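Local coordinates for isatin hydrolase (Ralstonia solanacearum, PDB 5NMP), which hydrolyses isatin, opening its five-membered lactam ring to give isatinate, and carries a manganese ion in its active site, at residues V26-T31 and V260-E265; T77-D82 and Q228-L233; A110-A115 and D234-R239. All coordinates share one frame; numbering follows the deposited sequence.

Contact 1: residues V26-T31 and V260-E265; sequences VDLTQT and VLALVE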
ATOM      1  N   VAL A  26      12.821   0.517   5.553  1.00 52.17           N
ATOM      2  CA  VAL A  26      13.168   1.747   4.852  1.00 48.74           C
ATOM      3  C   VAL A  26      12.012   2.220   3.973  1.00 51.39           C
ATOM      4  O   VAL A  26      11.467   1.452   3.181  1.00 55.57           O
ATOM      5  CB  VAL A  26      14.429   1.565   3.989  1.00 48.94           C
ATOM      6  CG1 VAL A  26      14.854   2.890   3.377  1.00 48.76           C
ATOM      7  CG2 VAL A  26      15.557   0.984   4.823  1.00 50.10           C
ATOM      8  N   ASP A  27      11.642   3.487   4.127  1.00 51.39           N
ATOM      9  CA  ASP A  27      10.567   4.091   3.346  1.00 49.34           C
ATOM     10  C   ASP A  27      11.114   4.621   2.022  1.00 51.94           C
ATOM     11  O   ASP A  27      11.941   5.533   2.007  1.00 53.99           O
ATOM     12  CB  ASP A  27       9.902   5.222   4.141  1.00 52.81           C
ATOM     13  CG  ASP A  27       8.546   5.624   3.578  1.00 60.47           C
ATOM     14  OD1 ASP A  27       8.162   5.120   2.502  1.00 62.29           O
ATOM     15  OD2 ASP A  27       7.868   6.457   4.217  1.00 63.95           O
ATOM     16  N   LEU A  28      10.653   4.047   0.915  1.00 50.20           N
ATOM     17  CA  LEU A  28      11.131   4.445  -0.405  1.00 52.07           C
ATOM     18  C   LEU A  28      10.138   5.355  -1.117  1.00 50.14           C
ATOM     19  O   LEU A  28      10.236   5.572  -2.321  1.00 49.67           O
ATOM     20  CB  LEU A  28      11.403   3.214  -1.269  1.00 49.20           C
ATOM     21  CG  LEU A  28      12.292   2.134  -0.655  1.00 49.34           C
ATOM     22  CD1 LEU A  28      12.559   1.029  -1.667  1.00 46.97           C
ATOM     23  CD2 LEU A  28      13.592   2.735  -0.147  1.00 51.86           C
ATOM     24  N   THR A  29       9.189   5.894  -0.361  1.00 49.43           N
ATOM     25  CA  THR A  29       8.073   6.626  -0.945  1.00 48.37           C
ATOM     26  C   THR A  29       8.205   8.143  -0.781  1.00 49.99           C
ATOM     27  O   THR A  29       8.586   8.634   0.284  1.00 50.25           O
ATOM     28  CB  THR A  29       6.742   6.160  -0.321  1.00 47.48           C
ATOM     29  OG1 THR A  29       6.681   4.728  -0.351  1.00 50.68           O
ATOM     30  CG2 THR A  29       5.555   6.724  -1.079  1.00 47.60           C
ATOM     31  N   GLN A  30       7.902   8.874  -1.851  1.00 47.46           N
ATOM     32  CA  GLN A  30       7.817  10.329  -1.801  1.00 47.41           C
ATOM     33  C   GLN A  30       6.491  10.753  -1.167  1.00 54.57           C
ATOM     34  O   GLN A  30       5.540   9.973  -1.131  1.00 62.80           O
ATOM     35  CB  GLN A  30       7.941  10.930  -3.204  1.00 47.06           C
ATOM     36  CG  GLN A  30       9.295  10.733  -3.875  1.00 48.41           C
ATOM     37  CD  GLN A  30      10.285  11.837  -3.545  1.00 52.55           C
ATOM     38  OE1 GLN A  30      10.133  12.546  -2.552  1.00 56.67           O
ATOM     39  NE2 GLN A  30      11.302  11.991  -4.385  1.00 44.22           N
ATOM     40  N   THR A  31       6.423  11.987  -0.680  1.00 49.37           N
ATOM     41  CA  THR A  31       5.207  12.485  -0.045  1.00 48.93           C
ATOM     42  C   THR A  31       4.208  13.047  -1.055  1.00 53.89           C
ATOM     43  O   THR A  31       4.530  13.957  -1.821  1.00 58.62           O
ATOM     44  CB  THR A  31       5.529  13.574   1.000  1.00 49.65           C
ATOM     45  OG1 THR A  31       6.201  12.977   2.115  1.00 49.51           O
ATOM     46  CG2 THR A  31       4.254  14.235   1.496  1.00 44.54           C
ATOM     47  N   VAL A 260       5.764   2.174  -0.927  1.00 49.60           N
ATOM     48  CA  VAL A 260       6.841   1.219  -1.170  1.00 49.08           C
ATOM     49  C   VAL A 260       7.782   1.134   0.026  1.00 46.61           C
ATOM     50  O   VAL A 260       8.339   2.142   0.462  1.00 46.87           O
ATOM     51  CB  VAL A 260       7.658   1.589  -2.422  1.00 49.14           C
ATOM     52  CG1 VAL A 260       8.739   0.549  -2.672  1.00 47.02           C
ATOM     53  CG2 VAL A 260       6.749   1.720  -3.632  1.00 47.96           C
ATOM     54  N   LEU A 261       7.956  -0.075   0.551  1.00 45.50           N
ATOM     55  CA  LEU A 261       8.828  -0.298   1.698  1.00 49.70           C
ATOM     56  C   LEU A 261       9.912  -1.320   1.381  1.00 52.38           C
ATOM     57  O   LEU A 261       9.706  -2.230   0.580  1.00 55.68           O
ATOM     58  CB  LEU A 261       8.021  -0.767   2.910  1.00 52.76           C
ATOM     59  CG  LEU A 261       6.914   0.150   3.427  1.00 54.58           C
ATOM     60  CD1 LEU A 261       6.235  -0.480   4.632  1.00 55.88           C
ATOM     61  CD2 LEU A 261       7.467   1.525   3.772  1.00 55.06           C
ATOM     62  N   ALA A 262      11.063  -1.166   2.024  1.00 52.05           N
ATOM     63  CA  ALA A 262      12.157  -2.114   1.867  1.00 49.16           C
ATOM     64  C   ALA A 262      12.557  -2.710   3.214  1.00 52.78           C
ATOM     65  O   ALA A 262      12.742  -1.985   4.191  1.00 56.03           O
ATOM     66  CB  ALA A 262      13.345  -1.441   1.215  1.00 46.85           C
ATOM     67  N   LEU A 263      12.676  -4.033   3.265  1.00 51.12           N
ATOM     68  CA  LEU A 263      13.203  -4.700   4.446  1.00 51.96           C
ATOM     69  C   LEU A 263      14.696  -4.946   4.254  1.00 58.13           C
ATOM     70  O   LEU A 263      15.124  -5.425   3.204  1.00 58.98           O
ATOM     71  CB  LEU A 263      12.472  -6.018   4.714  1.00 52.84           C
ATOM     72  CG  LEU A 263      10.958  -5.985   4.950  1.00 51.98           C
ATOM     73  CD1 LEU A 263      10.468  -7.353   5.393  1.00 52.95           C
ATOM     74  CD2 LEU A 263      10.573  -4.925   5.969  1.00 53.10           C
ATOM     75  N   VAL A 264      15.487  -4.599   5.263  1.00 58.07           N
ATOM     76  CA  VAL A 264      16.932  -4.743   5.172  1.00 56.08           C
ATOM     77  C   VAL A 264      17.471  -5.518   6.370  1.00 61.96           C
ATOM     78  O   VAL A 264      17.143  -5.215   7.516  1.00 64.42           O
ATOM     79  CB  VAL A 264      17.629  -3.370   5.082  1.00 51.41           C
ATOM     80  CG1 VAL A 264      19.135  -3.537   5.062  1.00 50.90           C
ATOM     81  CG2 VAL A 264      17.162  -2.622   3.848  1.00 43.18           C
ATOM     82  N   GLU A 265      18.291  -6.525   6.094  1.00 65.77           N
ATOM     83  CA  GLU A 265      18.844  -7.375   7.140  1.00 71.87           C
ATOM     84  C   GLU A 265      20.365  -7.402   7.075  1.00 77.50           C
ATOM     85  O   GLU A 265      21.036  -6.583   7.702  1.00 83.25           O
ATOM     86  CB  GLU A 265      18.284  -8.794   7.023  1.00 77.75           C
ATOM     87  CG  GLU A 265      18.764  -9.747   8.103  1.00 85.78           C
ATOM     88  CD  GLU A 265      18.173 -11.136   7.954  1.00 91.41           C
ATOM     89  OE1 GLU A 265      17.462 -11.376   6.955  1.00 88.88           O
ATOM     90  OE2 GLU A 265      18.419 -11.986   8.838  1.00 96.32           O
TER
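The Asp27 carboxylate sets OD1 near a methyl of Leu261 (CD2, 3.9 Å), while Thr29 N approaches the same oxygen from above the carboxylate plane, 52° out of it and 3.1 Å away. This main-chain-to-carboxylate bond closes an Asx turn, and at the other end of the carboxylate OD2 forms a salt bridge with Arg259. The turn ends an antiparallel strand pair at the edge of the large mixed sheet: strand 24-27, outermost within the chain, runs beside the C-terminal strand 261-264. Val26 and Ala262 are a hydrogen-bonded pair. Val26 N gives a bond to Ala262 O (2.8 Å), and Ala262 N returns one to Val26 O. Asp27 and Leu261 follow as a non-hydrogen-bonded pair, their side chains on the face toward the second subunit, where Ala246 of that subunit packs on Leu261. The opposite face, with Val26 and Ala262, is apolar. Leu28 CD1 touches both Ala262 CB at 3.9 Å and Val260 CG1 at 4.0 Å, and Val26 CG2 meets Val264 CG2. Ile243 of strand 239-244 packs on Leu28, Val260 and Ala262. Beyond Asp27 the pairing continues through Leu28 N, which donates to Val260 O at 3.0 Å. Thr29 then takes over with its side chain: OG1 stands beside its own backbone N, opposite the carbonyl carbon (chi1 -49°), and there accepts a bent bond from Val260 N at 2.8 Å.

Contact 2: residues T77-D82 and Q228-L233; sequences TGTHFD and QCLKNL. With MN (manganese (II) ion), chain K.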
ATOM      1  N   THR A  77       0.494   8.902 -10.179  1.00 46.28           N
ATOM      2  CA  THR A  77       0.835  10.097  -9.424  1.00 46.75           C
ATOM      3  C   THR A  77       1.862   9.758  -8.350  1.00 48.34           C
ATOM      4  O   THR A  77       1.671   8.815  -7.586  1.00 54.60           O
ATOM      5  CB  THR A  77      -0.417  10.719  -8.766  1.00 50.15           C
ATOM      6  OG1 THR A  77      -1.334  11.147  -9.782  1.00 52.74           O
ATOM      7  CG2 THR A  77      -0.042  11.906  -7.887  1.00 50.22           C
ATOM      8  N   GLY A  78       2.950  10.520  -8.301  1.00 42.54           N
ATOM      9  CA  GLY A  78       3.978  10.325  -7.291  1.00 39.95           C
ATOM     10  C   GLY A  78       4.627   8.956  -7.327  1.00 41.64           C
ATOM     11  O   GLY A  78       4.772   8.350  -8.389  1.00 43.29           O
ATOM     12  N   THR A  79       5.031   8.471  -6.159  1.00 41.57           N
ATOM     13  CA  THR A  79       5.538   7.111  -6.043  1.00 41.76           C
ATOM     14  C   THR A  79       4.431   6.133  -6.404  1.00 45.48           C
ATOM     15  O   THR A  79       3.505   5.923  -5.619  1.00 46.46           O
ATOM     16  CB  THR A  79       6.039   6.809  -4.621  1.00 40.33           C
ATOM     17  OG1 THR A  79       6.992   7.799  -4.225  1.00 45.09           O
ATOM     18  CG2 THR A  79       6.688   5.440  -4.561  1.00 37.46           C
ATOM     19  N   HIS A  80       4.511   5.542  -7.592  1.00 43.97           N
ATOM     20  CA  HIS A  80       3.443   4.656  -8.035  1.00 43.38           C
ATOM     21  C   HIS A  80       3.925   3.396  -8.748  1.00 44.42           C
ATOM     22  O   HIS A  80       5.115   3.221  -9.012  1.00 42.67           O
ATOM     23  CB  HIS A  80       2.471   5.418  -8.937  1.00 44.14           C
ATOM     24  CG  HIS A  80       3.027   5.763 -10.282  1.00 51.35           C
ATOM     25  ND1 HIS A  80       3.579   6.994 -10.565  1.00 54.92           N
ATOM     26  CD2 HIS A  80       3.091   5.049 -11.431  1.00 54.50           C
ATOM     27  CE1 HIS A  80       3.969   7.020 -11.827  1.00 56.61           C
ATOM     28  NE2 HIS A  80       3.686   5.851 -12.374  1.00 58.00           N
ATOM     29  N   PHE A  81       2.961   2.533  -9.056  1.00 44.24           N
ATOM     30  CA  PHE A  81       3.185   1.194  -9.583  1.00 40.60           C
ATOM     31  C   PHE A  81       2.606   1.101 -10.993  1.00 46.94           C
ATOM     32  O   PHE A  81       1.486   1.546 -11.230  1.00 51.47           O
ATOM     33  CB  PHE A  81       2.532   0.171  -8.639  1.00 42.24           C
ATOM     34  CG  PHE A  81       2.596  -1.261  -9.112  1.00 42.79           C
ATOM     35  CD1 PHE A  81       3.584  -2.114  -8.645  1.00 41.04           C
ATOM     36  CD2 PHE A  81       1.638  -1.768  -9.977  1.00 42.31           C
ATOM     37  CE1 PHE A  81       3.637  -3.434  -9.058  1.00 40.87           C
ATOM     38  CE2 PHE A  81       1.686  -3.088 -10.394  1.00 44.23           C
ATOM     39  CZ  PHE A  81       2.687  -3.921  -9.933  1.00 42.10           C
ATOM     40  N   ASP A  82       3.366   0.536 -11.928  1.00 47.00           N
ATOM     41  CA  ASP A  82       2.877   0.347 -13.296  1.00 41.28           C
ATOM     42  C   ASP A  82       2.473  -1.105 -13.540  1.00 44.67           C
ATOM     43  O   ASP A  82       3.309  -2.005 -13.482  1.00 51.10           O
ATOM     44  CB  ASP A  82       3.938   0.762 -14.324  1.00 43.60           C
ATOM     45  CG  ASP A  82       4.167   2.268 -14.366  1.00 53.82           C
ATOM     46  OD1 ASP A  82       3.188   3.041 -14.275  1.00 53.10           O
ATOM     47  OD2 ASP A  82       5.338   2.682 -14.500  1.00 60.43           O
ATOM     48  N   GLN A 228       7.973   3.909  -9.950  1.00 47.42           N
ATOM     49  CA  GLN A 228       8.433   5.252 -10.281  1.00 45.75           C
ATOM     50  C   GLN A 228       8.459   6.170  -9.063  1.00 49.97           C
ATOM     51  O   GLN A 228       7.730   5.953  -8.094  1.00 50.79           O
ATOM     52  CB  GLN A 228       7.551   5.850 -11.378  1.00 48.22           C
ATOM     53  CG  GLN A 228       7.567   5.039 -12.670  1.00 55.95           C
ATOM     54  CD  GLN A 228       6.688   5.627 -13.754  1.00 62.72           C
ATOM     55  OE1 GLN A 228       6.275   6.784 -13.678  1.00 70.88           O
ATOM     56  NE2 GLN A 228       6.394   4.828 -14.774  1.00 58.35           N
ATOM     57  N   CYS A 229       9.317   7.189  -9.127  1.00 46.79           N
ATOM     58  CA  CYS A 229       9.453   8.196  -8.076  1.00 43.76           C
ATOM     59  C   CYS A 229       9.839   7.593  -6.731  1.00 49.18           C
ATOM     60  O   CYS A 229       9.277   7.944  -5.693  1.00 53.01           O
ATOM     61  CB  CYS A 229       8.160   9.001  -7.935  1.00 41.88           C
ATOM     62  SG  CYS A 229       7.782  10.018  -9.375  1.00 53.66           S
ATOM     63  N   LEU A 230      10.810   6.688  -6.758  1.00 49.32           N
ATOM     64  CA  LEU A 230      11.341   6.104  -5.535  1.00 47.71           C
ATOM     65  C   LEU A 230      12.389   7.020  -4.917  1.00 51.10           C
ATOM     66  O   LEU A 230      13.027   7.808  -5.617  1.00 52.60           O
ATOM     67  CB  LEU A 230      11.949   4.728  -5.814  1.00 46.16           C
ATOM     68  CG  LEU A 230      11.019   3.612  -6.293  1.00 44.39           C
ATOM     69  CD1 LEU A 230      11.827   2.378  -6.642  1.00 44.33           C
ATOM     70  CD2 LEU A 230       9.971   3.279  -5.240  1.00 40.32           C
ATOM     71  N   LYS A 231      12.563   6.915  -3.604  1.00 50.51           N
ATOM     72  CA  LYS A 231      13.609   7.656  -2.911  1.00 50.14           C
ATOM     73  C   LYS A 231      14.302   6.766  -1.886  1.00 49.85           C
ATOM     74  O   LYS A 231      13.874   5.637  -1.647  1.00 45.42           O
ATOM     75  CB  LYS A 231      13.034   8.900  -2.232  1.00 51.78           C
ATOM     76  CG  LYS A 231      11.977   8.594  -1.188  1.00 52.75           C
ATOM     77  CD  LYS A 231      11.513   9.855  -0.485  1.00 51.06           C
ATOM     78  CE  LYS A 231      12.613  10.445   0.382  1.00 49.98           C
ATOM     79  NZ  LYS A 231      12.118  11.613   1.165  1.00 51.05           N
ATOM     80  N   ASN A 232      15.375   7.292  -1.297  1.00 50.96           N
ATOM     81  CA  ASN A 232      16.164   6.591  -0.283  1.00 52.32           C
ATOM     82  C   ASN A 232      16.797   5.294  -0.772  1.00 52.94           C
ATOM     83  O   ASN A 232      17.045   4.391   0.025  1.00 52.28           O
ATOM     84  CB  ASN A 232      15.311   6.289   0.954  1.00 49.42           C
ATOM     85  CG  ASN A 232      15.017   7.524   1.777  1.00 53.15           C
ATOM     86  OD1 ASN A 232      15.779   8.493   1.762  1.00 53.45           O
ATOM     87  ND2 ASN A 232      13.910   7.492   2.509  1.00 56.00           N
ATOM     88  N   LEU A 233      17.066   5.200  -2.070  1.00 53.13           N
ATOM     89  CA  LEU A 233      17.729   4.019  -2.613  1.00 49.95           C
ATOM     90  C   LEU A 233      19.163   3.926  -2.104  1.00 51.19           C
ATOM     91  O   LEU A 233      19.752   2.846  -2.067  1.00 53.14           O
ATOM     92  CB  LEU A 233      17.706   4.034  -4.143  1.00 49.06           C
ATOM     93  CG  LEU A 233      16.333   3.833  -4.786  1.00 48.93           C
ATOM     94  CD1 LEU A 233      16.455   3.718  -6.295  1.00 44.60           C
ATOM     95  CD2 LEU A 233      15.633   2.610  -4.203  1.00 50.06           C
TER
HETATM   96 MN    MN K 301       3.402   5.181 -14.449  1.00 61.78          MN
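Manganese is bound by His80 and Asp82, and the side chain of Gln228 reaches in beside both of them. His80 gives NE2 and Asp82 gives OD1, each 2.2 Å from the metal; His76 also binds it. Gln228 is a manganese-binding residue in a structure of this protein, although it does not ligate the ion here. Its OE1 lies 3.0 Å from His80 NE2 without a hydrogen bond, since neither atom brings a hydrogen. The Gln228 amide and the Asp82 carboxylate are steeply turned, 67° between planes, and the two side chains cross at about a right angle. On the other side of the imidazole, ND1 donates to Gly78 O at 2.8 Å, which, together with the metal bond, helps fix the ring's rotation. His76, Gly78, His80 and Asp82 belong to the HxGTHxD sequence, the metal-binding signature of the cyclase family, carried here by strand 80-82 and the turn before it. Strand 225-228 is its antiparallel neighbour, and Gln228 N donates to His80 O at 3.1 Å. Next to this pair Thr79 OG1, placed beside the backbone N (chi1 -54°), donates to Cys229 O at 2.7 Å while also accepting from Gln30 N. Packing surrounds these bonds. Gln228 CB sits over one face of the His80 ring, 4.1 Å from the centroid and offset toward the rim, a CH-pi contact; His76 meets the ring too, with planes at about 75°. Cys229 CB and SG both rest against Gly78 O. Thr79 CG2 touches the methyl CD2 of Leu230 at 4.0 Å.

Contact 3: residues A110-A115 and D234-R239; sequences AVVIDA and DQLPPR
Val112 points its side chain at the extended backbone at Leu236 and Pro237. Its CB lies 3.7 Å from Pro237 O. One branch, CG2, goes on to touch that same oxygen at 3.5 Å and meets Leu236 CB at 3.9 Å, with the Leu236 methyl CD1 a little farther off. The other branch, CG1, stands anti to the backbone N (chi1 180°) and approaches the carbonyl oxygen of Leu233. The Val112 and Leu236 side chains cross at about a right angle. Leu236 in turn packs on Ala262 and Val264, and thereby sits between strand 107-114 and the C-terminal strand 261-264. The chain at 234-239 is the approach to strand 239-244, the antiparallel neighbour of 107-114 in the central mixed sheet; the preceding 3-10 turn ends at Gln235, and two prolines bring the chain alongside its partner. Neither proline has an N-H to give, and the direct backbone bond across the contact runs from Val112 N to Pro238 O (2.9 Å, 163°). The same oxygen also receives a CA-H...O contact from Val111 CA at 3.3 Å. Next to this bond a water donates to both Ala110 O, at 2.9 Å, and Pro237 O, at 3.0 Å, and so bridges two carbonyls that could not bond each other. Val111 turns to the other face of the sheet, where it touches Trp135 of helix 129-139. Arg239 leads its guanidinium away from the strand: NH2 donates to His139 O, in the last residue of that helix, and NH1 to Arg141 O just past it.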
ATOM      1  N   ALA A 110      15.116  -7.446  -4.234  1.00 50.17           N
ATOM      2  CA  ALA A 110      15.569  -6.383  -5.124  1.00 49.64           C
ATOM      3  C   ALA A 110      17.084  -6.272  -5.176  1.00 50.86           C
ATOM      4  O   ALA A 110      17.778  -6.569  -4.201  1.00 54.17           O
ATOM      5  CB  ALA A 110      14.973  -5.056  -4.704  1.00 49.10           C
ATOM      6  N   VAL A 111      17.584  -5.847  -6.331  1.00 46.62           N
ATOM      7  CA  VAL A 111      18.974  -5.440  -6.461  1.00 49.04           C
ATOM      8  C   VAL A 111      18.999  -3.949  -6.757  1.00 47.41           C
ATOM      9  O   VAL A 111      18.067  -3.414  -7.360  1.00 46.17           O
ATOM     10  CB  VAL A 111      19.713  -6.215  -7.569  1.00 49.04           C
ATOM     11  CG1 VAL A 111      19.715  -7.700  -7.256  1.00 44.31           C
ATOM     12  CG2 VAL A 111      19.079  -5.950  -8.929  1.00 47.35           C
ATOM     13  N   VAL A 112      20.053  -3.273  -6.318  1.00 49.28           N
ATOM     14  CA  VAL A 112      20.152  -1.833  -6.519  1.00 48.18           C
ATOM     15  C   VAL A 112      21.366  -1.479  -7.370  1.00 47.87           C
ATOM     16  O   VAL A 112      22.499  -1.781  -7.002  1.00 50.77           O
ATOM     17  CB  VAL A 112      20.228  -1.085  -5.176  1.00 48.74           C
ATOM     18  CG1 VAL A 112      20.333   0.411  -5.407  1.00 45.69           C
ATOM     19  CG2 VAL A 112      19.011  -1.411  -4.316  1.00 49.15           C
ATOM     20  N   ILE A 113      21.119  -0.842  -8.510  1.00 48.02           N
ATOM     21  CA  ILE A 113      22.188  -0.429  -9.417  1.00 50.89           C
ATOM     22  C   ILE A 113      22.493   1.053  -9.241  1.00 56.47           C
ATOM     23  O   ILE A 113      21.675   1.901  -9.599  1.00 58.81           O
ATOM     24  CB  ILE A 113      21.818  -0.690 -10.896  1.00 48.69           C
ATOM     25  CG1 ILE A 113      21.161  -2.065 -11.061  1.00 48.29           C
ATOM     26  CG2 ILE A 113      23.037  -0.542 -11.792  1.00 46.68           C
ATOM     27  CD1 ILE A 113      22.032  -3.220 -10.651  1.00 49.78           C
ATOM     28  N   ASP A 114      23.666   1.367  -8.695  1.00 58.08           N
ATOM     29  CA  ASP A 114      24.028   2.757  -8.421  1.00 56.46           C
ATOM     30  C   ASP A 114      24.734   3.423  -9.597  1.00 59.62           C
ATOM     31  O   ASP A 114      25.867   3.072  -9.938  1.00 61.09           O
ATOM     32  CB  ASP A 114      24.917   2.846  -7.180  1.00 56.79           C
ATOM     33  CG  ASP A 114      25.298   4.278  -6.840  1.00 59.40           C
ATOM     34  OD1 ASP A 114      24.490   5.192  -7.115  1.00 56.28           O
ATOM     35  OD2 ASP A 114      26.406   4.493  -6.302  1.00 60.88           O
ATOM     36  N   ALA A 115      24.063   4.400 -10.199  1.00 59.98           N
ATOM     37  CA  ALA A 115      24.626   5.154 -11.312  1.00 57.47           C
ATOM     38  C   ALA A 115      24.566   6.656 -11.047  1.00 61.91           C
ATOM     39  O   ALA A 115      24.577   7.457 -11.980  1.00 68.44           O
ATOM     40  CB  ALA A 115      23.895   4.819 -12.599  1.00 52.03           C
ATOM     41  N   ASP A 234      19.710   5.067  -1.695  1.00 53.94           N
ATOM     42  CA  ASP A 234      21.059   5.136  -1.146  1.00 60.31           C
ATOM     43  C   ASP A 234      21.180   4.436   0.207  1.00 62.08           C
ATOM     44  O   ASP A 234      22.286   4.211   0.695  1.00 68.91           O
ATOM     45  CB  ASP A 234      21.495   6.596  -1.007  1.00 68.27           C
ATOM     46  CG  ASP A 234      20.557   7.401  -0.126  1.00 78.73           C
ATOM     47  OD1 ASP A 234      20.852   7.552   1.078  1.00 80.76           O
ATOM     48  OD2 ASP A 234      19.520   7.878  -0.636  1.00 84.57           O
ATOM     49  N   GLN A 235      20.047   4.102   0.816  1.00 56.85           N
ATOM     50  CA  GLN A 235      20.050   3.427   2.110  1.00 58.89           C
ATOM     51  C   GLN A 235      19.891   1.921   1.956  1.00 58.99           C
ATOM     52  O   GLN A 235      19.781   1.192   2.944  1.00 58.76           O
ATOM     53  CB  GLN A 235      18.940   3.974   3.008  1.00 60.32           C
ATOM     54  CG  GLN A 235      19.116   5.431   3.381  1.00 67.89           C
ATOM     55  CD  GLN A 235      18.032   5.924   4.315  1.00 73.58           C
ATOM     56  OE1 GLN A 235      17.568   5.192   5.189  1.00 73.76           O
ATOM     57  NE2 GLN A 235      17.617   7.172   4.129  1.00 77.58           N
ATOM     58  N   LEU A 236      19.883   1.459   0.710  1.00 57.87           N
ATOM     59  CA  LEU A 236      19.735   0.038   0.427  1.00 53.94           C
ATOM     60  C   LEU A 236      21.057  -0.588   0.004  1.00 55.66           C
ATOM     61  O   LEU A 236      21.872   0.055  -0.656  1.00 56.19           O
ATOM     62  CB  LEU A 236      18.685  -0.182  -0.663  1.00 51.93           C
ATOM     63  CG  LEU A 236      17.271   0.305  -0.348  1.00 52.49           C
ATOM     64  CD1 LEU A 236      16.296  -0.191  -1.411  1.00 52.97           C
ATOM     65  CD2 LEU A 236      16.844  -0.146   1.038  1.00 49.94           C
ATOM     66  N   PRO A 237      21.271  -1.855   0.384  1.00 55.36           N
ATOM     67  CA  PRO A 237      22.439  -2.617  -0.057  1.00 56.89           C
ATOM     68  C   PRO A 237      22.322  -2.977  -1.534  1.00 59.33           C
ATOM     69  O   PRO A 237      21.220  -2.912  -2.076  1.00 57.59           O
ATOM     70  CB  PRO A 237      22.388  -3.867   0.822  1.00 53.72           C
ATOM     71  CG  PRO A 237      20.939  -4.051   1.092  1.00 52.25           C
ATOM     72  CD  PRO A 237      20.380  -2.662   1.237  1.00 52.48           C
ATOM     73  N   PRO A 238      23.441  -3.344  -2.180  1.00 61.96           N
ATOM     74  CA  PRO A 238      23.395  -3.778  -3.581  1.00 62.78           C
ATOM     75  C   PRO A 238      22.437  -4.946  -3.783  1.00 63.15           C
ATOM     76  O   PRO A 238      21.738  -5.003  -4.795  1.00 61.32           O
ATOM     77  CB  PRO A 238      24.839  -4.196  -3.868  1.00 61.89           C
ATOM     78  CG  PRO A 238      25.650  -3.414  -2.903  1.00 62.12           C
ATOM     79  CD  PRO A 238      24.819  -3.306  -1.662  1.00 60.77           C
ATOM     80  N   ARG A 239      22.405  -5.860  -2.818  1.00 65.07           N
ATOM     81  CA  ARG A 239      21.509  -7.008  -2.883  1.00 66.82           C
ATOM     82  C   ARG A 239      21.108  -7.489  -1.489  1.00 64.37           C
ATOM     83  O   ARG A 239      21.825  -7.271  -0.512  1.00 67.17           O
ATOM     84  CB  ARG A 239      22.160  -8.145  -3.672  1.00 70.12           C
ATOM     85  CG  ARG A 239      23.441  -8.674  -3.058  1.00 77.33           C
ATOM     86  CD  ARG A 239      24.081  -9.688  -3.978  1.00 81.59           C
ATOM     87  NE  ARG A 239      23.102 -10.644  -4.480  1.00 85.17           N
ATOM     88  CZ  ARG A 239      23.235 -11.328  -5.612  1.00 89.01           C
ATOM     89  NH1 ARG A 239      22.291 -12.177  -5.992  1.00 90.22           N
ATOM     90  NH2 ARG A 239      24.312 -11.156  -6.367  1.00 91.27           N
TER
HETATM   91  O   HOH W   1      19.128  -5.063  -2.193  1.00 60.28           O

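Overall arrangement
All three contacts reach one mixed sheet. Contact 2 holds two of the three residues binding manganese here, His80 and Asp82, and probably lies at the active site; contact 1 lies with its centre about 10 Å away, the side chain of Val260 being about 12 Å from the ion. The two are joined by a probable hydrogen bond from Asn232 ND2 to Asp27 O, 2.8 Å long. Contact 3 is remote from the metal, its centre about 15 Å from that of contact 2, yet segment 234-239 continues 228-233. Leu236 CD1 ties contact 3 to contact 1, packing 3.9 Å from Leu28 CD1. Along the chain, contacts 2 and 3 interleave inside the span closed by contact 1.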